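Local coordinates for protein translation initiation factor eIF2B subunit beta (Schizosaccharomyces pombe, PDB 5B04) that serves as a subunit of the eIF2B complex, which catalyses exchange of GDP for GTP on the gamma subunit of translation initiation factor eIF2, at residues Gly82-Glu94 against Ile387-Leu399. Residues are numbered along the deposited sequence; the frame is centred on the assembly and turned at random.
Sequences GNIIRRILRLIRE and IMNDTYDASDTIL
A salt-bridge network and arginine-to-backbone hydrogen bonds fasten the C-terminal tail to helix 79-102 through Arg86, Arg90 and Arg93, which lie on successive turns. Arg90, its CG anti to the backbone N (chi1 178°), reaches the backbone of Asn389 to Tyr392. There its NH1 donates to Asn389 O at 3.1 Å and weakly to Tyr392 O, while Asp390 O lies over one face of the guanidinium. Arg86 runs extended past the Asp396 side chain and grips the tail backbone twice, through NE to Asp396 O (2.6 Å) and NH2 to Thr397 O (3.2 Å). Arg93 and Asp396 meet from opposite directions, their planes nearly coplanar (11°), and Arg93 NH2 donates to the syn lone pair of Asp396 OD2, 2.7 Å away. Asp393 adds a long, charge-only pairing with Arg90; its closer approach to Arg93 is doubtful.

The Tyr392 ring has Arg86 CD over the rim of one face, Thr391 OG1 over the other and Arg87 CG at its edge, 3.9 Å from CE1. Its hydroxyl bonds Leu322 O, and the adjacent Asn83 ND2 bonds Tyr320 O. At the chain end, Leu399 CD2 packs 3.7 Å from Ile85 CG2. The tail thus returns from the Rossmann-like domain to the N-terminal helical domain, consistent with the two-domain fold of eIF2B alpha/beta/delta subunits.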
loop_
_atom_site.group_PDB
_atom_site.type_symbol
_atom_site.label_atom_id
_atom_site.label_comp_id
_atom_site.label_asym_id
_atom_site.label_seq_id
_atom_site.Cartn_x
_atom_site.Cartn_y
_atom_site.Cartn_z
ATOM N N GLY C 82 -27.251 -26.278 -2.068
ATOM C CA GLY C 82 -26.484 -27.500 -2.208
ATOM C C GLY C 82 -25.617 -27.793 -1.000
ATOM O O GLY C 82 -25.393 -28.952 -0.656
ATOM N N ASN C 83 -25.129 -26.738 -0.354
ATOM C CA ASN C 83 -24.301 -26.885 0.836
ATOM C C ASN C 83 -25.071 -27.518 1.987
ATOM O O ASN C 83 -24.558 -28.398 2.678
ATOM C CB ASN C 83 -23.737 -25.531 1.268
ATOM C CG ASN C 83 -22.732 -24.977 0.277
ATOM O OD1 ASN C 83 -22.196 -25.709 -0.555
ATOM N ND2 ASN C 83 -22.467 -23.678 0.365
ATOM N N ILE C 84 -26.304 -27.065 2.188
ATOM C CA ILE C 84 -27.171 -27.624 3.219
ATOM C C ILE C 84 -27.440 -29.101 2.940
ATOM O O ILE C 84 -27.435 -29.925 3.855
ATOM C CB ILE C 84 -28.507 -26.857 3.313
ATOM C CG1 ILE C 84 -28.259 -25.412 3.748
ATOM C CG2 ILE C 84 -29.457 -27.539 4.284
ATOM C CD1 ILE C 84 -27.493 -25.289 5.047
ATOM N N ILE C 85 -27.659 -29.426 1.669
ATOM C CA ILE C 85 -27.868 -30.808 1.252
ATOM C C ILE C 85 -26.668 -31.674 1.621
ATOM O O ILE C 85 -26.822 -32.761 2.177
ATOM C CB ILE C 85 -28.117 -30.913 -0.267
ATOM C CG1 ILE C 85 -29.303 -30.040 -0.683
ATOM C CG2 ILE C 85 -28.348 -32.361 -0.674
ATOM C CD1 ILE C 85 -30.618 -30.465 -0.071
ATOM N N ARG C 86 -25.472 -31.177 1.315
ATOM C CA ARG C 86 -24.239 -31.910 1.583
ATOM C C ARG C 86 -24.012 -32.117 3.077
ATOM O O ARG C 86 -23.459 -33.136 3.492
ATOM C CB ARG C 86 -23.040 -31.182 0.970
ATOM C CG ARG C 86 -23.058 -31.118 -0.547
ATOM C CD ARG C 86 -21.849 -30.367 -1.080
ATOM N NE ARG C 86 -21.872 -30.250 -2.535
ATOM C CZ ARG C 86 -22.346 -29.198 -3.193
ATOM N NH1 ARG C 86 -22.839 -28.163 -2.526
ATOM N NH2 ARG C 86 -22.326 -29.178 -4.519
ATOM N N ARG C 87 -24.435 -31.148 3.881
ATOM C CA ARG C 87 -24.307 -31.253 5.330
ATOM C C ARG C 87 -25.179 -32.377 5.872
ATOM O O ARG C 87 -24.726 -33.203 6.665
ATOM C CB ARG C 87 -24.679 -29.935 6.011
ATOM C CG ARG C 87 -23.703 -28.799 5.763
ATOM C CD ARG C 87 -23.741 -27.802 6.906
ATOM N NE ARG C 87 -23.313 -28.412 8.162
ATOM C CZ ARG C 87 -23.310 -27.789 9.335
ATOM N NH1 ARG C 87 -23.717 -26.530 9.422
ATOM N NH2 ARG C 87 -22.902 -28.427 10.424
ATOM N N ILE C 88 -26.434 -32.398 5.436
ATOM C CA ILE C 88 -27.394 -33.398 5.885
ATOM C C ILE C 88 -26.984 -34.798 5.435
ATOM O O ILE C 88 -27.181 -35.773 6.159
ATOM C CB ILE C 88 -28.810 -33.073 5.369
ATOM C CG1 ILE C 88 -29.224 -31.676 5.831
ATOM C CG2 ILE C 88 -29.815 -34.107 5.851
ATOM C CD1 ILE C 88 -30.557 -31.224 5.295
ATOM N N LEU C 89 -26.399 -34.892 4.245
ATOM C CA LEU C 89 -25.925 -36.174 3.734
ATOM C C LEU C 89 -24.796 -36.737 4.595
ATOM O O LEU C 89 -24.758 -37.935 4.869
ATOM C CB LEU C 89 -25.462 -36.040 2.282
ATOM C CG LEU C 89 -26.561 -35.922 1.226
ATOM C CD1 LEU C 89 -25.960 -35.802 -0.165
ATOM C CD2 LEU C 89 -27.509 -37.109 1.302
ATOM N N ARG C 90 -23.880 -35.872 5.019
ATOM C CA ARG C 90 -22.789 -36.296 5.890
ATOM C C ARG C 90 -23.311 -36.539 7.301
ATOM O O ARG C 90 -22.786 -37.376 8.037
ATOM C CB ARG C 90 -21.664 -35.257 5.905
ATOM C CG ARG C 90 -20.510 -35.615 6.830
ATOM C CD ARG C 90 -19.272 -34.782 6.554
ATOM N NE ARG C 90 -18.220 -35.050 7.530
ATOM C CZ ARG C 90 -16.918 -34.988 7.266
ATOM N NH1 ARG C 90 -16.500 -34.673 6.047
ATOM N NH2 ARG C 90 -16.034 -35.248 8.219
ATOM N N LEU C 91 -24.355 -35.800 7.667
ATOM C CA LEU C 91 -25.034 -35.995 8.941
ATOM C C LEU C 91 -25.559 -37.423 9.021
ATOM O O LEU C 91 -25.382 -38.103 10.027
ATOM C CB LEU C 91 -26.179 -34.989 9.094
ATOM C CG LEU C 91 -26.769 -34.654 10.468
ATOM C CD1 LEU C 91 -27.645 -33.423 10.336
ATOM C CD2 LEU C 91 -27.570 -35.804 11.063
ATOM N N ILE C 92 -26.215 -37.878 7.979
ATOM C CA ILE C 92 -26.668 -39.239 7.989
ATOM C C ILE C 92 -25.558 -40.271 7.979
ATOM O O ILE C 92 -25.552 -41.155 8.810
ATOM C CB ILE C 92 -27.536 -39.468 6.762
ATOM C CG1 ILE C 92 -28.703 -38.499 6.777
ATOM C CG2 ILE C 92 -28.048 -40.883 6.729
ATOM C CD1 ILE C 92 -29.367 -38.367 5.437
ATOM N N ARG C 93 -24.592 -40.132 7.086
ATOM C CA ARG C 93 -23.628 -41.195 6.917
ATOM C C ARG C 93 -22.834 -41.363 8.167
ATOM O O ARG C 93 -22.659 -42.457 8.660
ATOM C CB ARG C 93 -22.675 -40.877 5.785
ATOM C CG ARG C 93 -23.344 -40.426 4.511
ATOM C CD ARG C 93 -22.660 -41.051 3.315
ATOM N NE ARG C 93 -22.798 -40.273 2.093
ATOM C CZ ARG C 93 -22.689 -38.955 2.028
ATOM N NH1 ARG C 93 -22.457 -38.254 3.120
ATOM N NH2 ARG C 93 -22.819 -38.330 0.868
ATOM N N GLU C 94 -22.361 -40.256 8.698
ATOM C CA GLU C 94 -21.520 -40.322 9.863
ATOM C C GLU C 94 -22.300 -40.818 11.050
ATOM O O GLU C 94 -21.810 -41.618 11.821
ATOM C CB GLU C 94 -20.842 -38.980 10.132
ATOM C CG GLU C 94 -20.222 -38.345 8.891
ATOM C CD GLU C 94 -18.752 -38.687 8.683
ATOM O OE1 GLU C 94 -17.931 -38.412 9.583
ATOM O OE2 GLU C 94 -18.411 -39.216 7.606
ATOM N N ILE C 387 -11.153 -27.008 5.495
ATOM C CA ILE C 387 -12.459 -26.701 6.075
ATOM C C ILE C 387 -13.574 -27.441 5.339
ATOM O O ILE C 387 -14.495 -27.970 5.963
ATOM C CB ILE C 387 -12.745 -25.185 6.057
ATOM C CG1 ILE C 387 -11.756 -24.447 6.961
ATOM C CG2 ILE C 387 -14.170 -24.898 6.510
ATOM C CD1 ILE C 387 -12.050 -22.970 7.115
ATOM N N MET C 388 -13.479 -27.490 4.013
ATOM C CA MET C 388 -14.453 -28.221 3.208
ATOM C C MET C 388 -14.375 -29.720 3.470
ATOM O O MET C 388 -15.399 -30.401 3.539
ATOM C CB MET C 388 -14.243 -27.944 1.718
ATOM C CG MET C 388 -14.756 -26.595 1.260
ATOM S SD MET C 388 -14.876 -26.475 -0.533
ATOM C CE MET C 388 -13.194 -26.850 -1.018
ATOM N N ASN C 389 -13.154 -30.228 3.616
ATOM C CA ASN C 389 -12.937 -31.645 3.889
ATOM C C ASN C 389 -13.540 -32.079 5.222
ATOM O O ASN C 389 -13.841 -33.255 5.422
ATOM C CB ASN C 389 -11.440 -31.967 3.870
ATOM C CG ASN C 389 -10.853 -31.951 2.470
ATOM O OD1 ASN C 389 -11.516 -31.557 1.510
ATOM N ND2 ASN C 389 -9.601 -32.379 2.349
ATOM N N ASP C 390 -13.716 -31.122 6.128
ATOM C CA ASP C 390 -14.227 -31.413 7.464
ATOM C C ASP C 390 -15.745 -31.273 7.559
ATOM O O ASP C 390 -16.357 -31.760 8.509
ATOM C CB ASP C 390 -13.564 -30.497 8.495
ATOM C CG ASP C 390 -12.108 -30.849 8.740
ATOM O OD1 ASP C 390 -11.462 -31.395 7.822
ATOM O OD2 ASP C 390 -11.610 -30.578 9.853
ATOM N N THR C 391 -16.351 -30.609 6.579
ATOM C CA THR C 391 -17.786 -30.339 6.630
ATOM C C THR C 391 -18.576 -31.100 5.566
ATOM O O THR C 391 -19.781 -31.310 5.715
ATOM C CB THR C 391 -18.075 -28.832 6.477
ATOM O OG1 THR C 391 -17.423 -28.334 5.303
ATOM C CG2 THR C 391 -17.570 -28.066 7.692
ATOM N N TYR C 392 -17.902 -31.511 4.495
ATOM C CA TYR C 392 -18.563 -32.238 3.413
ATOM C C TYR C 392 -17.894 -33.578 3.128
ATOM O O TYR C 392 -16.679 -33.718 3.265
ATOM C CB TYR C 392 -18.572 -31.408 2.126
ATOM C CG TYR C 392 -19.177 -30.030 2.257
ATOM C CD1 TYR C 392 -20.319 -29.815 3.017
ATOM C CD2 TYR C 392 -18.605 -28.942 1.611
ATOM C CE1 TYR C 392 -20.871 -28.552 3.135
ATOM C CE2 TYR C 392 -19.148 -27.678 1.721
ATOM C CZ TYR C 392 -20.281 -27.487 2.484
ATOM O OH TYR C 392 -20.822 -26.228 2.595
ATOM N N ASP C 393 -18.695 -34.561 2.727
ATOM C CA ASP C 393 -18.155 -35.791 2.164
ATOM C C ASP C 393 -17.811 -35.532 0.703
ATOM O O ASP C 393 -18.566 -34.869 -0.009
ATOM C CB ASP C 393 -19.148 -36.948 2.299
ATOM C CG ASP C 393 -19.298 -37.424 3.731
ATOM O OD1 ASP C 393 -18.288 -37.428 4.467
ATOM O OD2 ASP C 393 -20.424 -37.798 4.121
ATOM N N ALA C 394 -16.668 -36.049 0.261
ATOM C CA ALA C 394 -16.133 -35.730 -1.061
ATOM C C ALA C 394 -17.051 -36.165 -2.204
ATOM O O ALA C 394 -17.021 -35.579 -3.286
ATOM C CB ALA C 394 -14.759 -36.359 -1.230
ATOM N N SER C 395 -17.864 -37.186 -1.960
ATOM C CA SER C 395 -18.745 -37.727 -2.992
ATOM C C SER C 395 -19.851 -36.750 -3.383
ATOM O O SER C 395 -20.397 -36.826 -4.483
ATOM C CB SER C 395 -19.367 -39.042 -2.521
ATOM O OG SER C 395 -20.274 -38.821 -1.455
ATOM N N ASP C 396 -20.172 -35.830 -2.479
ATOM C CA ASP C 396 -21.300 -34.925 -2.672
ATOM C C ASP C 396 -20.917 -33.644 -3.407
ATOM O O ASP C 396 -21.705 -32.700 -3.467
ATOM C CB ASP C 396 -21.926 -34.573 -1.321
ATOM C CG ASP C 396 -22.201 -35.796 -0.470
ATOM O OD1 ASP C 396 -22.480 -36.871 -1.044
ATOM O OD2 ASP C 396 -22.137 -35.684 0.772
ATOM N N THR C 397 -19.710 -33.611 -3.966
ATOM C CA THR C 397 -19.239 -32.435 -4.692
ATOM C C THR C 397 -20.093 -32.169 -5.928
ATOM O O THR C 397 -20.400 -31.019 -6.244
ATOM C CB THR C 397 -17.766 -32.584 -5.113
ATOM O OG1 THR C 397 -17.543 -33.906 -5.616
ATOM C CG2 THR C 397 -16.851 -32.342 -3.923
ATOM N N ILE C 398 -20.474 -33.234 -6.626
ATOM C CA ILE C 398 -21.421 -33.121 -7.728
ATOM C C ILE C 398 -22.765 -33.699 -7.302
ATOM O O ILE C 398 -22.887 -34.897 -7.047
ATOM C CB ILE C 398 -20.924 -33.838 -8.995
ATOM C CG1 ILE C 398 -19.653 -33.168 -9.520
ATOM C CG2 ILE C 398 -22.004 -33.828 -10.066
ATOM C CD1 ILE C 398 -19.175 -33.718 -10.847
ATOM N N LEU C 399 -23.772 -32.836 -7.224
ATOM C CA LEU C 399 -25.070 -33.218 -6.688
ATOM C C LEU C 399 -26.071 -33.535 -7.796
ATOM O O LEU C 399 -26.439 -32.664 -8.584
ATOM C CB LEU C 399 -25.609 -32.103 -5.789
ATOM C CG LEU C 399 -26.165 -32.514 -4.426
ATOM C CD1 LEU C 399 -25.300 -33.594 -3.799
ATOM C CD2 LEU C 399 -26.246 -31.304 -3.514
#